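Local coordinates for protein putative nuclease YbcO (Escherichia coli K-12, PDB 3G27) that binds zinc and is probably a nuclease of prophage origin, at residues Val20-Ile33 and Asp47-Ile61. Residues are numbered along the deposited sequence; the frame is centred on the assembly and turned at random.
Sequences VCNGNPETSVLAHI and DLIATIACSACHDEI. With ZN (zinc ion), chain B; CA (calcium ion), chain C.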
loop_
_atom_site.group_PDB
_atom_site.type_symbol
_atom_site.label_atom_id
_atom_site.label_comp_id
_atom_site.label_asym_id
_atom_site.label_seq_id
_atom_site.Cartn_x
_atom_site.Cartn_y
_atom_site.Cartn_z
ATOM N N VAL A 20 -17.191 -9.649 -3.363
ATOM C CA VAL A 20 -16.432 -10.473 -2.436
ATOM C C VAL A 20 -16.603 -10.056 -0.956
ATOM O O VAL A 20 -16.809 -10.899 -0.070
ATOM C CB VAL A 20 -14.894 -10.502 -2.855
ATOM C CG1 VAL A 20 -14.079 -11.185 -1.801
ATOM C CG2 VAL A 20 -14.696 -11.136 -4.223
ATOM N N CYS A 21 -16.525 -8.763 -0.695
ATOM C CA CYS A 21 -16.659 -8.255 0.656
ATOM C C CYS A 21 -17.945 -8.744 1.264
ATOM O O CYS A 21 -18.995 -8.733 0.608
ATOM C CB CYS A 21 -16.650 -6.718 0.681
ATOM S SG CYS A 21 -16.191 -5.967 2.342
ATOM N N ASN A 22 -17.883 -9.152 2.523
ATOM C CA ASN A 22 -19.096 -9.425 3.256
ATOM C C ASN A 22 -19.614 -8.207 4.057
ATOM O O ASN A 22 -20.728 -8.202 4.519
ATOM C CB ASN A 22 -18.985 -10.704 4.117
ATOM C CG ASN A 22 -17.970 -10.608 5.244
ATOM O OD1 ASN A 22 -17.798 -9.571 5.881
ATOM N ND2 ASN A 22 -17.311 -11.711 5.508
ATOM N N GLY A 23 -18.790 -7.184 4.226
ATOM C CA GLY A 23 -19.184 -5.982 4.946
ATOM C C GLY A 23 -19.498 -6.152 6.425
ATOM O O GLY A 23 -20.146 -5.279 7.027
ATOM N N ASN A 24 -19.056 -7.256 7.014
ATOM C CA ASN A 24 -19.422 -7.596 8.372
ATOM C C ASN A 24 -18.194 -7.452 9.269
ATOM O O ASN A 24 -17.325 -8.320 9.303
ATOM C CB ASN A 24 -20.014 -8.994 8.429
ATOM C CG ASN A 24 -20.557 -9.339 9.779
ATOM O OD1 ASN A 24 -20.513 -8.540 10.733
ATOM N ND2 ASN A 24 -21.066 -10.544 9.890
ATOM N N PRO A 25 -18.125 -6.342 10.006
ATOM C CA PRO A 25 -16.950 -6.059 10.813
ATOM C C PRO A 25 -16.660 -7.104 11.888
ATOM O O PRO A 25 -15.534 -7.224 12.305
ATOM C CB PRO A 25 -17.263 -4.690 11.429
ATOM C CG PRO A 25 -18.692 -4.601 11.455
ATOM C CD PRO A 25 -19.228 -5.411 10.298
ATOM N N GLU A 26 -17.642 -7.866 12.322
ATOM C CA GLU A 26 -17.373 -8.953 13.247
ATOM C C GLU A 26 -16.365 -9.949 12.669
ATOM O O GLU A 26 -15.699 -10.648 13.418
ATOM C CB GLU A 26 -18.665 -9.695 13.652
ATOM C CG GLU A 26 -19.095 -10.847 12.695
ATOM C CD GLU A 26 -20.516 -11.384 12.927
ATOM O OE1 GLU A 26 -20.688 -12.616 13.118
ATOM O OE2 GLU A 26 -21.454 -10.566 12.932
ATOM N N THR A 27 -16.266 -10.053 11.346
ATOM C CA THR A 27 -15.365 -11.047 10.756
ATOM C C THR A 27 -13.965 -10.465 10.499
ATOM O O THR A 27 -13.095 -11.172 9.999
ATOM C CB THR A 27 -15.954 -11.643 9.472
ATOM O OG1 THR A 27 -15.951 -10.656 8.439
ATOM C CG2 THR A 27 -17.379 -12.098 9.720
ATOM N N SER A 28 -13.741 -9.191 10.853
ATOM C CA SER A 28 -12.530 -8.498 10.420
ATOM C C SER A 28 -11.345 -8.987 11.173
ATOM O O SER A 28 -11.445 -9.220 12.373
ATOM C CB SER A 28 -12.632 -6.999 10.648
ATOM O OG SER A 28 -13.393 -6.432 9.603
ATOM N N VAL A 29 -10.220 -9.123 10.474
ATOM C CA VAL A 29 -8.943 -9.407 11.130
ATOM C C VAL A 29 -7.837 -8.532 10.534
ATOM O O VAL A 29 -8.030 -7.892 9.506
ATOM C CB VAL A 29 -8.561 -10.906 10.977
ATOM C CG1 VAL A 29 -9.655 -11.820 11.585
ATOM C CG2 VAL A 29 -8.331 -11.246 9.508
ATOM N N LEU A 30 -6.672 -8.534 11.170
ATOM C CA LEU A 30 -5.482 -7.917 10.591
ATOM C C LEU A 30 -4.865 -8.893 9.572
ATOM O O LEU A 30 -4.289 -9.891 9.951
ATOM C CB LEU A 30 -4.473 -7.551 11.695
ATOM C CG LEU A 30 -3.352 -6.637 11.235
ATOM C CD1 LEU A 30 -3.932 -5.310 10.853
ATOM C CD2 LEU A 30 -2.333 -6.472 12.308
ATOM N N ALA A 31 -5.023 -8.599 8.281
ATOM C CA ALA A 31 -4.584 -9.461 7.213
ATOM C C ALA A 31 -3.254 -8.914 6.676
ATOM O O ALA A 31 -3.213 -7.834 6.101
ATOM C CB ALA A 31 -5.634 -9.479 6.115
ATOM N N HIS A 32 -2.177 -9.674 6.857
ATOM C CA HIS A 32 -0.868 -9.278 6.387
ATOM C C HIS A 32 -0.769 -9.246 4.874
ATOM O O HIS A 32 -1.284 -10.124 4.189
ATOM C CB HIS A 32 0.188 -10.231 6.932
ATOM C CG HIS A 32 0.414 -10.078 8.393
ATOM N ND1 HIS A 32 -0.319 -10.770 9.333
ATOM C CD2 HIS A 32 1.270 -9.286 9.083
ATOM C CE1 HIS A 32 0.082 -10.416 10.542
ATOM N NE2 HIS A 32 1.043 -9.513 10.419
ATOM N N ILE A 33 -0.092 -8.226 4.363
ATOM C CA ILE A 33 0.139 -8.093 2.945
ATOM C C ILE A 33 1.412 -8.874 2.632
ATOM O O ILE A 33 2.413 -8.738 3.328
ATOM C CB ILE A 33 0.353 -6.625 2.572
ATOM C CG1 ILE A 33 -0.893 -5.780 2.891
ATOM C CG2 ILE A 33 0.811 -6.496 1.108
ATOM C CD1 ILE A 33 -2.147 -6.245 2.323
ATOM N N ASP A 47 3.182 -6.350 11.272
ATOM C CA ASP A 47 1.748 -6.005 11.386
ATOM C C ASP A 47 1.411 -4.642 10.779
ATOM O O ASP A 47 0.246 -4.380 10.453
ATOM C CB ASP A 47 1.293 -5.995 12.851
ATOM C CG ASP A 47 1.299 -7.384 13.496
ATOM O OD1 ASP A 47 1.303 -8.421 12.786
ATOM O OD2 ASP A 47 1.296 -7.430 14.747
ATOM N N LEU A 48 2.420 -3.774 10.665
ATOM C CA LEU A 48 2.301 -2.520 9.934
ATOM C C LEU A 48 1.898 -2.807 8.490
ATOM O O LEU A 48 1.003 -2.173 7.956
ATOM C CB LEU A 48 3.634 -1.745 9.992
ATOM C CG LEU A 48 3.656 -0.358 9.340
ATOM C CD1 LEU A 48 2.780 0.629 10.143
ATOM C CD2 LEU A 48 5.089 0.179 9.121
ATOM N N ILE A 49 2.546 -3.795 7.885
ATOM C CA ILE A 49 2.323 -4.142 6.488
ATOM C C ILE A 49 1.141 -5.122 6.409
ATOM O O ILE A 49 1.269 -6.287 6.028
ATOM C CB ILE A 49 3.624 -4.683 5.828
ATOM C CG1 ILE A 49 4.679 -3.572 5.678
ATOM C CG2 ILE A 49 3.340 -5.199 4.419
ATOM C CD1 ILE A 49 5.074 -2.870 6.910
ATOM N N ALA A 50 -0.020 -4.602 6.786
ATOM C CA ALA A 50 -1.245 -5.388 6.920
ATOM C C ALA A 50 -2.457 -4.457 6.768
ATOM O O ALA A 50 -2.333 -3.231 6.910
ATOM C CB ALA A 50 -1.283 -6.106 8.275
ATOM N N THR A 51 -3.600 -5.057 6.445
ATOM C CA THR A 51 -4.880 -4.356 6.349
ATOM C C THR A 51 -5.946 -5.053 7.185
ATOM O O THR A 51 -5.887 -6.254 7.392
ATOM C CB THR A 51 -5.369 -4.268 4.879
ATOM O OG1 THR A 51 -6.560 -3.468 4.818
ATOM C CG2 THR A 51 -5.619 -5.676 4.264
ATOM N N ILE A 52 -6.914 -4.268 7.673
ATOM C CA ILE A 52 -8.146 -4.781 8.270
ATOM C C ILE A 52 -8.903 -5.361 7.085
ATOM O O ILE A 52 -9.077 -4.689 6.062
ATOM C CB ILE A 52 -9.033 -3.647 8.907
ATOM C CG1 ILE A 52 -8.247 -2.773 9.919
ATOM C CG2 ILE A 52 -10.216 -4.224 9.601
ATOM C CD1 ILE A 52 -8.925 -1.423 10.227
ATOM N N ALA A 53 -9.338 -6.600 7.208
ATOM C CA ALA A 53 -10.031 -7.260 6.128
ATOM C C ALA A 53 -11.069 -8.164 6.753
ATOM O O ALA A 53 -10.783 -8.816 7.746
ATOM C CB ALA A 53 -9.026 -8.073 5.284
ATOM N N CYS A 54 -12.273 -8.172 6.181
ATOM C CA CYS A 54 -13.314 -9.148 6.513
ATOM C C CYS A 54 -12.884 -10.506 6.022
ATOM O O CYS A 54 -11.967 -10.602 5.224
ATOM C CB CYS A 54 -14.639 -8.802 5.852
ATOM S SG CYS A 54 -14.688 -9.046 4.024
ATOM N N SER A 55 -13.556 -11.554 6.496
ATOM C CA SER A 55 -13.128 -12.913 6.251
ATOM C C SER A 55 -13.019 -13.239 4.762
ATOM O O SER A 55 -12.093 -13.925 4.327
ATOM C CB SER A 55 -14.058 -13.900 6.964
ATOM O OG SER A 55 -15.434 -13.698 6.648
ATOM N N ALA A 56 -13.959 -12.707 3.993
ATOM C CA ALA A 56 -14.038 -12.925 2.550
ATOM C C ALA A 56 -12.921 -12.236 1.802
ATOM O O ALA A 56 -12.269 -12.803 0.939
ATOM C CB ALA A 56 -15.379 -12.420 2.045
ATOM N N CYS A 57 -12.719 -10.974 2.119
ATOM C CA CYS A 57 -11.647 -10.214 1.467
ATOM C C CYS A 57 -10.286 -10.776 1.840
ATOM O O CYS A 57 -9.395 -10.848 1.026
ATOM C CB CYS A 57 -11.750 -8.732 1.843
ATOM S SG CYS A 57 -13.021 -7.858 0.939
ATOM N N HIS A 58 -10.137 -11.228 3.082
ATOM C CA HIS A 58 -8.905 -11.840 3.507
ATOM C C HIS A 58 -8.591 -13.071 2.650
ATOM O O HIS A 58 -7.498 -13.203 2.134
ATOM C CB HIS A 58 -9.063 -12.225 4.964
ATOM C CG HIS A 58 -7.827 -12.742 5.600
ATOM N ND1 HIS A 58 -7.857 -13.471 6.767
ATOM C CD2 HIS A 58 -6.520 -12.612 5.260
ATOM C CE1 HIS A 58 -6.612 -13.768 7.117
ATOM N NE2 HIS A 58 -5.787 -13.263 6.217
ATOM N N ASP A 59 -9.550 -13.978 2.488
ATOM C CA ASP A 59 -9.327 -15.182 1.680
ATOM C C ASP A 59 -8.984 -14.842 0.231
ATOM O O ASP A 59 -8.134 -15.464 -0.363
ATOM C CB ASP A 59 -10.524 -16.089 1.744
ATOM C CG ASP A 59 -10.731 -16.703 3.130
ATOM O OD1 ASP A 59 -9.772 -16.702 3.921
ATOM O OD2 ASP A 59 -11.850 -17.218 3.428
ATOM N N GLU A 60 -9.599 -13.805 -0.298
ATOM C CA GLU A 60 -9.346 -13.346 -1.685
ATOM C C GLU A 60 -8.001 -12.690 -1.857
ATOM O O GLU A 60 -7.299 -12.975 -2.826
ATOM C CB GLU A 60 -10.426 -12.390 -2.147
ATOM C CG GLU A 60 -10.346 -11.944 -3.640
ATOM C CD GLU A 60 -10.746 -13.015 -4.646
ATOM O OE1 GLU A 60 -11.466 -13.979 -4.291
ATOM O OE2 GLU A 60 -10.333 -12.884 -5.815
ATOM N N ILE A 61 -7.620 -11.811 -0.939
ATOM C CA ILE A 61 -6.335 -11.138 -1.084
ATOM C C ILE A 61 -5.184 -12.137 -0.910
ATOM O O ILE A 61 -4.132 -11.959 -1.506
ATOM C CB ILE A 61 -6.172 -9.854 -0.181
ATOM C CG1 ILE A 61 -6.060 -10.196 1.320
ATOM C CG2 ILE A 61 -7.268 -8.842 -0.483
ATOM C CD1 ILE A 61 -5.710 -8.965 2.249
HETATM ZN ZN ZN B . -14.207 -7.080 2.855
HETATM CA CA CA C . -20.749 -9.990 -0.581
HETATM O O HOH W 1 -19.249 -11.714 0.605
HETATM O O HOH W 2 -3.066 -11.924 4.819
HETATM O O HOH W 3 -21.934 -8.925 1.174
HETATM O O HOH W 4 -20.628 -7.487 -1.351
#
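Ala31 packs its CB on Ala53 CB and, 3.4 Å away, on CD2 of the His58 ring; Ile61 CD1 closes in beside it. This tight side lies between the hairpin and helix 55-61, against which Val20 also packs, its CG1 lying on Glu60 CB (3.9 Å) and the Ala56 carbonyl. Antiparallel strands 29-32 and 50-53 are joined by paired backbone bonds between Val29 and Ala53 and between Ala31 and Thr51, and Ile33 N adds one to Ile49 O. On the other face of the sheet Leu30 CG rests on Ala50 CB. There His32, the predicted proton acceptor, is hydrogen-bonded from NE2 to Asp47 OD1 (2.6 Å), which uses its anti lone pair and lies at the ring edge, 14° out of the imidazole plane; the carboxylate is turned 47° from the ring. Hairpin, helix and a histidine on the first strand, beside a four-cysteine zinc site, resemble the ββα-metal (HNH-type) nuclease fold, consistent with the predicted activity. Zinc is held by Cys21, Cys54, Cys57 and, from outside, Cys13. The chi1 of Cys54 (71°) turns SG back over the helix start, where it accepts from Cys57 N (3.4 Å) as well as from Asn22 N. Thr27 OG1 receives Ser55 N (3.2 Å) and donates to Asn24 O. Beyond the zinc site the contact loosens: Asn22 OD1 takes Asn24 N in an Asx turn, Gly23 and Glu26 are exposed, and Cys21 O binds a calcium ion carrying three waters and Gly19 O.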